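Local coordinates for protein ribonucleoside-diphosphate reductase (Pseudomonas aeruginosa, PDB 5IM3) that probably catalyses the reduction of ribonucleoside diphosphates to the deoxyribonucleotides needed for DNA synthesis, and is an allosteric enzyme that binds dATP, at residues Val326-Ala331 / Ala339-Phe344; Pro368-Cys373 / Asp635-Ile640; Gln698-Leu703 / Ile761-Ile766. All coordinates share one frame; numbering follows the deposited sequence. Where two conformers were deposited one is given.

Contact 1 (Val326-Ala331 / Ala339-Phe344); sequences VAMGLA and ARAIEF
Ala327 and Phe344 mark the closest backbone approach, with 5.0 Å between their CA atoms, where two helices linked by a short connection, 331-336, meet. The local axes of 326-330 and 339-344 come within 8.0 Å and run at 136°, a splayed antiparallel helical hairpin in the all-alpha domain of the reductase large chain. Small residues allow this closeness. The methyl of Ala327 points into the opposing helix, its CB lying 3.3 Å from Ala341 O and also meeting the CB of Phe344. One turn further on, Ala331 CB lies 4.2 Å from Ala341 CB and also near Ala341 N. With its CG anti to the carbonyl carbon (chi1 -57°), the phenyl ring of Phe344 leans back along its own helix, toward the C-terminal end of 326-331. It presents an edge to two carbonyl oxygens, Ala327 O, 3.7 Å from CD2, and Leu330 O, 3.8 Å from CE2, while Ala331 CB approaches CE2 obliquely at 3.9 Å. Over one ring face lies Arg340 O of its own helix. Leu330 and Phe344 also touch Met633 of helix 620-640, which covers this side of the hairpin and whose Asn636 ND2 hydrogen-bonds to Leu330 O. No hydrogen bond joins the two segments, so their association rests on apolar contact; the positively polarised rim of Phe344 may add a weak attraction to the two carbonyl oxygens beside it.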
loop_
_atom_site.group_PDB
_atom_site.type_symbol
_atom_site.label_atom_id
_atom_site.label_comp_id
_atom_site.label_asym_id
_atom_site.label_seq_id
_atom_site.Cartn_x
_atom_site.Cartn_y
_atom_site.Cartn_z
ATOM N N VAL A 326 14.708 -39.807 41.665
ATOM C CA VAL A 326 15.323 -39.772 40.341
ATOM C C VAL A 326 16.714 -40.382 40.404
ATOM O O VAL A 326 17.101 -41.183 39.542
ATOM C CB VAL A 326 15.360 -38.328 39.803
ATOM C CG1 VAL A 326 15.952 -38.292 38.398
ATOM C CG2 VAL A 326 13.965 -37.727 39.808
ATOM N N ALA A 327 17.478 -40.027 41.439
ATOM C CA ALA A 327 18.813 -40.582 41.612
ATOM C C ALA A 327 18.755 -42.097 41.754
ATOM O O ALA A 327 19.536 -42.820 41.126
ATOM C CB ALA A 327 19.481 -39.949 42.832
ATOM N N MET A 328 17.831 -42.594 42.580
ATOM C CA MET A 328 17.683 -44.037 42.751
ATOM C C MET A 328 17.299 -44.701 41.436
ATOM O O MET A 328 17.889 -45.713 41.040
ATOM C CB MET A 328 16.636 -44.331 43.829
ATOM C CG MET A 328 17.066 -43.977 45.257
ATOM S SD MET A 328 15.691 -43.947 46.430
ATOM C CE MET A 328 15.361 -45.694 46.633
ATOM N N GLY A 329 16.309 -44.139 40.739
ATOM C CA GLY A 329 15.887 -44.709 39.471
ATOM C C GLY A 329 17.012 -44.799 38.463
ATOM O O GLY A 329 17.060 -45.737 37.663
ATOM N N LEU A 330 17.932 -43.839 38.487
ATOM C CA LEU A 330 19.082 -43.862 37.595
ATOM C C LEU A 330 20.186 -44.799 38.064
ATOM O O LEU A 330 21.124 -45.045 37.297
ATOM C CB LEU A 330 19.644 -42.444 37.441
ATOM C CG LEU A 330 18.748 -41.460 36.679
ATOM C CD1 LEU A 330 19.357 -40.066 36.699
ATOM C CD2 LEU A 330 18.516 -41.927 35.245
ATOM N N ALA A 331 20.095 -45.333 39.285
ATOM C CA ALA A 331 21.132 -46.196 39.837
ATOM C C ALA A 331 20.645 -47.609 40.146
ATOM O O ALA A 331 21.354 -48.355 40.835
ATOM C CB ALA A 331 21.713 -45.566 41.107
ATOM N N ALA A 339 25.977 -45.684 46.925
ATOM C CA ALA A 339 27.022 -44.703 46.655
ATOM C C ALA A 339 26.712 -43.900 45.393
ATOM O O ALA A 339 26.834 -42.670 45.379
ATOM C CB ALA A 339 28.374 -45.404 46.532
ATOM N N ARG A 340 26.306 -44.580 44.320
ATOM C CA ARG A 340 25.972 -43.874 43.085
ATOM C C ARG A 340 24.681 -43.078 43.229
ATOM O O ARG A 340 24.572 -41.966 42.700
ATOM C CB ARG A 340 25.869 -44.865 41.924
ATOM C CG ARG A 340 27.171 -45.594 41.618
ATOM C CD ARG A 340 28.283 -44.625 41.237
ATOM N NE ARG A 340 29.535 -45.309 40.945
ATOM C CZ ARG A 340 30.664 -44.691 40.612
ATOM N NH1 ARG A 340 30.698 -43.368 40.516
ATOM N NH2 ARG A 340 31.763 -45.396 40.372
ATOM N N ALA A 341 23.692 -43.623 43.939
ATOM C CA ALA A 341 22.456 -42.880 44.161
ATOM C C ALA A 341 22.725 -41.588 44.919
ATOM O O ALA A 341 22.150 -40.541 44.601
ATOM C CB ALA A 341 21.445 -43.744 44.916
ATOM N N ILE A 342 23.605 -41.638 45.923
ATOM C CA ILE A 342 23.958 -40.428 46.658
ATOM C C ILE A 342 24.708 -39.457 45.754
ATOM O O ILE A 342 24.468 -38.244 45.789
ATOM C CB ILE A 342 24.774 -40.788 47.915
ATOM C CG1 ILE A 342 23.897 -41.557 48.908
ATOM C CG2 ILE A 342 25.358 -39.532 48.571
ATOM C CD1 ILE A 342 24.665 -42.163 50.071
ATOM N N GLU A 343 25.628 -39.969 44.935
ATOM C CA GLU A 343 26.334 -39.112 43.987
ATOM C C GLU A 343 25.356 -38.425 43.035
ATOM O O GLU A 343 25.511 -37.237 42.728
ATOM C CB GLU A 343 27.362 -39.933 43.206
ATOM C CG GLU A 343 28.187 -39.136 42.195
ATOM C CD GLU A 343 29.043 -40.024 41.304
ATOM O OE1 GLU A 343 29.051 -41.255 41.515
ATOM O OE2 GLU A 343 29.704 -39.491 40.386
ATOM N N PHE A 344 24.335 -39.149 42.569
ATOM C CA PHE A 344 23.375 -38.551 41.645
ATOM C C PHE A 344 22.437 -37.593 42.370
ATOM O O PHE A 344 22.034 -36.566 41.808
ATOM C CB PHE A 344 22.565 -39.637 40.931
ATOM C CG PHE A 344 23.400 -40.641 40.176
ATOM C CD1 PHE A 344 24.723 -40.376 39.852
ATOM C CD2 PHE A 344 22.852 -41.854 39.788
ATOM C CE1 PHE A 344 25.479 -41.301 39.162
ATOM C CE2 PHE A 344 23.606 -42.782 39.097
ATOM C CZ PHE A 344 24.919 -42.504 38.783
#

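Contact 2 (Pro368-Cys373 / Asp635-Ile640)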
loop_
_atom_site.group_PDB
_atom_site.type_symbol
_atom_site.label_atom_id
_atom_site.label_comp_id
_atom_site.label_asym_id
_atom_site.label_seq_id
_atom_site.Cartn_x
_atom_site.Cartn_y
_atom_site.Cartn_z
ATOM N N PRO A 368 10.138 -47.042 32.794
ATOM C CA PRO A 368 10.386 -45.595 32.753
ATOM C C PRO A 368 10.765 -45.119 31.357
ATOM O O PRO A 368 11.707 -45.627 30.746
ATOM C CB PRO A 368 11.548 -45.410 33.733
ATOM C CG PRO A 368 12.284 -46.718 33.682
ATOM C CD PRO A 368 11.265 -47.787 33.383
ATOM N N GLN A 369 10.027 -44.131 30.860
ATOM C CA GLN A 369 10.390 -43.434 29.629
ATOM C C GLN A 369 11.346 -42.307 30.004
ATOM O O GLN A 369 10.933 -41.188 30.315
ATOM C CB GLN A 369 9.144 -42.915 28.922
ATOM C CG GLN A 369 9.421 -42.183 27.622
ATOM C CD GLN A 369 9.126 -43.024 26.398
ATOM O OE1 GLN A 369 9.086 -44.259 26.460
ATOM N NE2 GLN A 369 8.908 -42.354 25.270
ATOM N N LEU A 370 12.647 -42.608 29.970
ATOM C CA LEU A 370 13.674 -41.646 30.358
ATOM C C LEU A 370 14.124 -40.750 29.214
ATOM O O LEU A 370 14.685 -39.678 29.471
ATOM C CB LEU A 370 14.892 -42.380 30.930
ATOM C CG LEU A 370 14.614 -43.248 32.159
ATOM C CD1 LEU A 370 15.896 -43.888 32.656
ATOM C CD2 LEU A 370 13.957 -42.438 33.265
ATOM N N SER A 371 13.896 -41.158 27.969
ATOM C CA SER A 371 14.217 -40.351 26.803
ATOM C C SER A 371 12.989 -40.286 25.910
ATOM O O SER A 371 12.304 -41.295 25.713
ATOM C CB SER A 371 15.403 -40.933 26.027
ATOM O OG SER A 371 16.538 -41.072 26.864
ATOM N N SER A 372 12.712 -39.099 25.367
ATOM C CA SER A 372 11.498 -38.900 24.584
ATOM C C SER A 372 11.769 -38.126 23.297
ATOM O O SER A 372 10.890 -37.412 22.805
ATOM C CB SER A 372 10.437 -38.179 25.417
ATOM O OG SER A 372 10.870 -36.879 25.776
ATOM N N CYS A 373 12.976 -38.270 22.739
ATOM C CA CYS A 373 13.425 -37.557 21.546
ATOM C C CYS A 373 13.978 -38.573 20.557
ATOM O O CYS A 373 14.865 -39.357 20.910
ATOM C CB CYS A 373 14.499 -36.518 21.914
ATOM S SG CYS A 373 15.496 -35.785 20.548
ATOM N N ASP A 635 24.744 -42.076 30.631
ATOM C CA ASP A 635 25.012 -43.425 30.151
ATOM C C ASP A 635 24.081 -44.430 30.816
ATOM O O ASP A 635 23.640 -45.394 30.179
ATOM C CB ASP A 635 26.473 -43.796 30.397
ATOM C CG ASP A 635 26.930 -44.963 29.536
ATOM O OD1 ASP A 635 26.712 -44.916 28.307
ATOM O OD2 ASP A 635 27.496 -45.931 30.081
ATOM N N ASN A 636 23.758 -44.213 32.095
ATOM C CA ASN A 636 22.799 -45.076 32.776
ATOM C C ASN A 636 21.423 -44.989 32.129
ATOM O O ASN A 636 20.709 -45.994 32.032
ATOM C CB ASN A 636 22.708 -44.697 34.254
ATOM C CG ASN A 636 23.912 -45.152 35.055
ATOM O OD1 ASN A 636 24.961 -45.476 34.499
ATOM N ND2 ASN A 636 23.762 -45.181 36.372
ATOM N N VAL A 637 21.032 -43.792 31.683
ATOM C CA VAL A 637 19.716 -43.613 31.074
ATOM C C VAL A 637 19.500 -44.627 29.958
ATOM O O VAL A 637 18.390 -45.135 29.765
ATOM C CB VAL A 637 19.559 -42.168 30.563
ATOM C CG1 VAL A 637 18.423 -42.066 29.549
ATOM C CG2 VAL A 637 19.312 -41.224 31.726
ATOM N N ILE A 638 20.562 -44.938 29.211
ATOM C CA ILE A 638 20.447 -45.843 28.071
ATOM C C ILE A 638 19.968 -47.216 28.521
ATOM O O ILE A 638 19.106 -47.832 27.883
ATOM C CB ILE A 638 21.796 -45.935 27.333
ATOM C CG1 ILE A 638 22.332 -44.524 27.029
ATOM C CG2 ILE A 638 21.660 -46.815 26.087
ATOM C CD1 ILE A 638 22.451 -44.185 25.582
ATOM N N ASP A 639 20.530 -47.723 29.619
ATOM C CA ASP A 639 20.212 -49.069 30.081
ATOM C C ASP A 639 18.863 -49.139 30.782
ATOM O O ASP A 639 18.169 -50.156 30.675
ATOM C CB ASP A 639 21.304 -49.567 31.026
ATOM C CG ASP A 639 22.673 -49.588 30.378
ATOM O OD1 ASP A 639 22.753 -49.819 29.154
ATOM O OD2 ASP A 639 23.671 -49.375 31.096
ATOM N N ILE A 640 18.480 -48.084 31.504
ATOM C CA ILE A 640 17.246 -48.121 32.280
ATOM C C ILE A 640 16.037 -47.829 31.403
ATOM O O ILE A 640 14.931 -48.310 31.679
ATOM C CB ILE A 640 17.330 -47.126 33.451
ATOM C CG1 ILE A 640 18.645 -47.306 34.219
ATOM C CG2 ILE A 640 16.142 -47.297 34.379
ATOM C CD1 ILE A 640 18.932 -48.735 34.633
#
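Leu370 and Val637 bring an irregular loop beside the last turns of a helix, their CA atoms 6.4 Å apart, and the two backbones stay further apart at Pro368 and Ile640, where the CA separation is 7.3 Å. The loop leads into strand 373-377 of the ten-stranded alpha-beta barrel of ribonucleotide reductase, and the helix, 620-640, follows barrel strand 600-608, which pairs antiparallel with 373-377. Leu370 carries much of the contact. Its CG stands anti to the carbonyl carbon (chi1 -59°), and the extended branch sends CD1 across the Ile640 side chain, 3.6 Å from CB and slightly further from CG2. Nearer the backbone, Leu370 CB rests on Val637 CG1 at 3.8 Å. Ile640 thus meets the loop with its CB and its CG2 methyl, while its end leads away from the loop; the side chain also touches Ile332 and Glu333. The same CG2 methyl touches the ring of Pro368 at CG, 4.0 Å away, and that ring carbon also lies 3.7 Å from Ile640 O. No hydrogen bond crosses between the segments. The amide of Leu370 bonds to Asn641 OD1 just beyond the helix, and Cys373, at the strand entrance, is joined by a disulfide to Cys602, consistent with the redox-active cysteine pair on the barrel strands of class I reductases. On the helix, Val637 turns CG1 anti to its own amide nitrogen (chi1 162°), which carries this methyl to the loop. There it packs against Ser371, whose hydroxyl is hydrogen-bonded to Asn603 OD1 of the neighbouring strand, with Ser371 OG 3.4 Å from Val637 CG1.

Contact 3 (Gln698-Leu703 / Ile761-Ile766)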
loop_
_atom_site.group_PDB
_atom_site.type_symbol
_atom_site.label_atom_id
_atom_site.label_comp_id
_atom_site.label_asym_id
_atom_site.label_seq_id
_atom_site.Cartn_x
_atom_site.Cartn_y
_atom_site.Cartn_z
ATOM N N GLN A 698 36.702 -36.766 28.412
ATOM C CA GLN A 698 37.492 -37.509 29.388
ATOM C C GLN A 698 36.613 -38.436 30.220
ATOM O O GLN A 698 37.014 -39.562 30.540
ATOM C CB GLN A 698 38.253 -36.540 30.292
ATOM C CG GLN A 698 39.182 -37.221 31.275
ATOM C CD GLN A 698 39.912 -36.242 32.167
ATOM O OE1 GLN A 698 39.321 -35.288 32.673
ATOM N NE2 GLN A 698 41.206 -36.466 32.359
ATOM N N ALA A 699 35.410 -37.979 30.580
ATOM C CA ALA A 699 34.496 -38.818 31.350
ATOM C C ALA A 699 34.072 -40.045 30.554
ATOM O O ALA A 699 33.950 -41.144 31.108
ATOM C CB ALA A 699 33.268 -38.011 31.772
ATOM N N SER A 700 33.835 -39.880 29.252
ATOM C CA SER A 700 33.449 -41.020 28.431
ATOM C C SER A 700 34.558 -42.065 28.381
ATOM O O SER A 700 34.275 -43.265 28.309
ATOM C CB SER A 700 33.083 -40.550 27.021
ATOM O OG SER A 700 32.197 -41.458 26.390
ATOM N N CYS A 701 35.822 -41.630 28.424
ATOM C CA CYS A 701 36.930 -42.578 28.486
ATOM C C CYS A 701 36.913 -43.363 29.792
ATOM O O CYS A 701 37.266 -44.548 29.817
ATOM C CB CYS A 701 38.265 -41.845 28.332
ATOM S SG CYS A 701 38.511 -40.998 26.756
ATOM N N ASP A 702 36.519 -42.717 30.893
ATOM C CA ASP A 702 36.484 -43.406 32.179
ATOM C C ASP A 702 35.410 -44.487 32.197
ATOM O O ASP A 702 35.626 -45.576 32.742
ATOM C CB ASP A 702 36.251 -42.403 33.309
ATOM C CG ASP A 702 37.348 -41.358 33.401
ATOM O OD1 ASP A 702 38.425 -41.569 32.803
ATOM O OD2 ASP A 702 37.132 -40.328 34.074
ATOM N N LEU A 703 34.245 -44.206 31.608
ATOM C CA LEU A 703 33.202 -45.223 31.515
ATOM C C LEU A 703 33.632 -46.374 30.613
ATOM O O LEU A 703 33.294 -47.534 30.876
ATOM C CB LEU A 703 31.903 -44.598 31.009
ATOM C CG LEU A 703 31.317 -43.490 31.888
ATOM C CD1 LEU A 703 30.079 -42.899 31.233
ATOM C CD2 LEU A 703 30.989 -44.004 33.289
ATOM N N ILE A 761 36.078 -45.073 23.987
ATOM C CA ILE A 761 35.164 -44.287 24.804
ATOM C C ILE A 761 33.817 -44.994 24.835
ATOM O O ILE A 761 33.530 -45.884 24.030
ATOM C CB ILE A 761 34.997 -42.828 24.316
ATOM C CG1 ILE A 761 34.436 -42.772 22.898
ATOM C CG2 ILE A 761 36.322 -42.098 24.386
ATOM C CD1 ILE A 761 34.127 -41.358 22.458
ATOM N N ARG A 762 32.989 -44.576 25.788
ATOM C CA ARG A 762 31.743 -45.260 26.089
ATOM C C ARG A 762 30.578 -44.790 25.230
ATOM O O ARG A 762 29.575 -45.505 25.133
ATOM C CB ARG A 762 31.408 -45.061 27.575
ATOM C CG ARG A 762 30.106 -45.685 28.057
ATOM C CD ARG A 762 30.098 -47.195 27.917
ATOM N NE ARG A 762 28.901 -47.770 28.522
ATOM C CZ ARG A 762 28.581 -49.056 28.480
ATOM N NH1 ARG A 762 29.368 -49.918 27.852
ATOM N NH2 ARG A 762 27.470 -49.480 29.066
ATOM N N ASN A 763 30.688 -43.623 24.594
ATOM C CA ASN A 763 29.549 -42.995 23.940
ATOM C C ASN A 763 29.956 -42.437 22.583
ATOM O O ASN A 763 30.981 -41.758 22.468
ATOM C CB ASN A 763 28.982 -41.877 24.820
ATOM C CG ASN A 763 28.730 -42.328 26.245
ATOM O OD1 ASN A 763 29.540 -42.084 27.142
ATOM N ND2 ASN A 763 27.601 -42.989 26.460
ATOM N N SER A 764 29.140 -42.712 21.560
ATOM C CA SER A 764 29.442 -42.243 20.210
ATOM C C SER A 764 29.311 -40.731 20.097
ATOM O O SER A 764 30.060 -40.100 19.342
ATOM C CB SER A 764 28.517 -42.922 19.196
ATOM O OG SER A 764 27.157 -42.643 19.482
ATOM N N ASN A 765 28.365 -40.142 20.819
ATOM C CA ASN A 765 28.192 -38.701 20.887
ATOM C C ASN A 765 28.007 -38.319 22.349
ATOM O O ASN A 765 27.422 -39.075 23.130
ATOM C CB ASN A 765 26.988 -38.231 20.048
ATOM C CG ASN A 765 27.238 -38.329 18.547
ATOM O OD1 ASN A 765 27.609 -37.346 17.904
ATOM N ND2 ASN A 765 27.027 -39.517 17.984
ATOM N N ILE A 766 28.519 -37.142 22.718
ATOM C CA ILE A 766 28.574 -36.709 24.110
ATOM C C ILE A 766 27.712 -35.475 24.351
ATOM O O ILE A 766 26.951 -35.416 25.322
ATOM C CB ILE A 766 30.026 -36.440 24.561
ATOM C CG1 ILE A 766 30.989 -37.534 24.089
ATOM C CG2 ILE A 766 30.070 -36.328 26.076
ATOM C CD1 ILE A 766 30.841 -38.832 24.809
#
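Ser700 is the hub of the tight part of this contact, where helix 679-707 passes against a loop without regular structure. The backbones come closest at Cys701 and Ile761, with CA atoms 4.4 Å apart. Ser700 OG donates to Asn763 OD1, 2.8 Å away, the donor tilted 17° from the carbonyl plane of the amide. On its other side, Asn763 ND2 bonds to Asp635 OD1 and Arg656 O, which helps fix this amide. Arg762 N bonds to Ser700 O at 3.1 Å and makes a weak second bond to Ser700 OG. Having OG anti to the backbone N (chi1 -155°) swings the hydroxyl out over the loop, where Ile766 CD1 lies 3.4 Å from Ser700 OG. This loop belongs to the barrel domain; from Ser764 to Ile766 its backbone bonds to His655, Val658 and Leu660, tying it to the start of barrel strand 659-663. To one flank, Cys701 SG meets the CG2 methyl of Ile761 at 3.4 Å, although the cysteine CB itself points off the loop. Towards the partly exposed side, Arg762 packs on Leu703: Arg762 CB is 3.5 Å from Leu703 CB, before a bend at chi2 (62°) carries the guanidinium group off the helix segment. That charged end forms a salt bridge with Asp635, and its NH1 bonds to Gly708 O.

Helix 620-640 connects the three contacts. It forms one half of contact 2, its Asn636 serves contact 1, and its Asp635 serves contact 3. Contacts 1 and 3 themselves do not touch, their nearest atoms being about 7 Å apart. All three are largely buried, and each has one partly exposed touching residue: Arg340, Ile640 and Arg762 respectively. Contact 1, between two helices of the all-alpha domain, and contact 2, between helix and barrel-entry loop, lack hydrogen bonds across their segments; contact 3 instead combines apolar packing with hydrogen bonds centred on a serine.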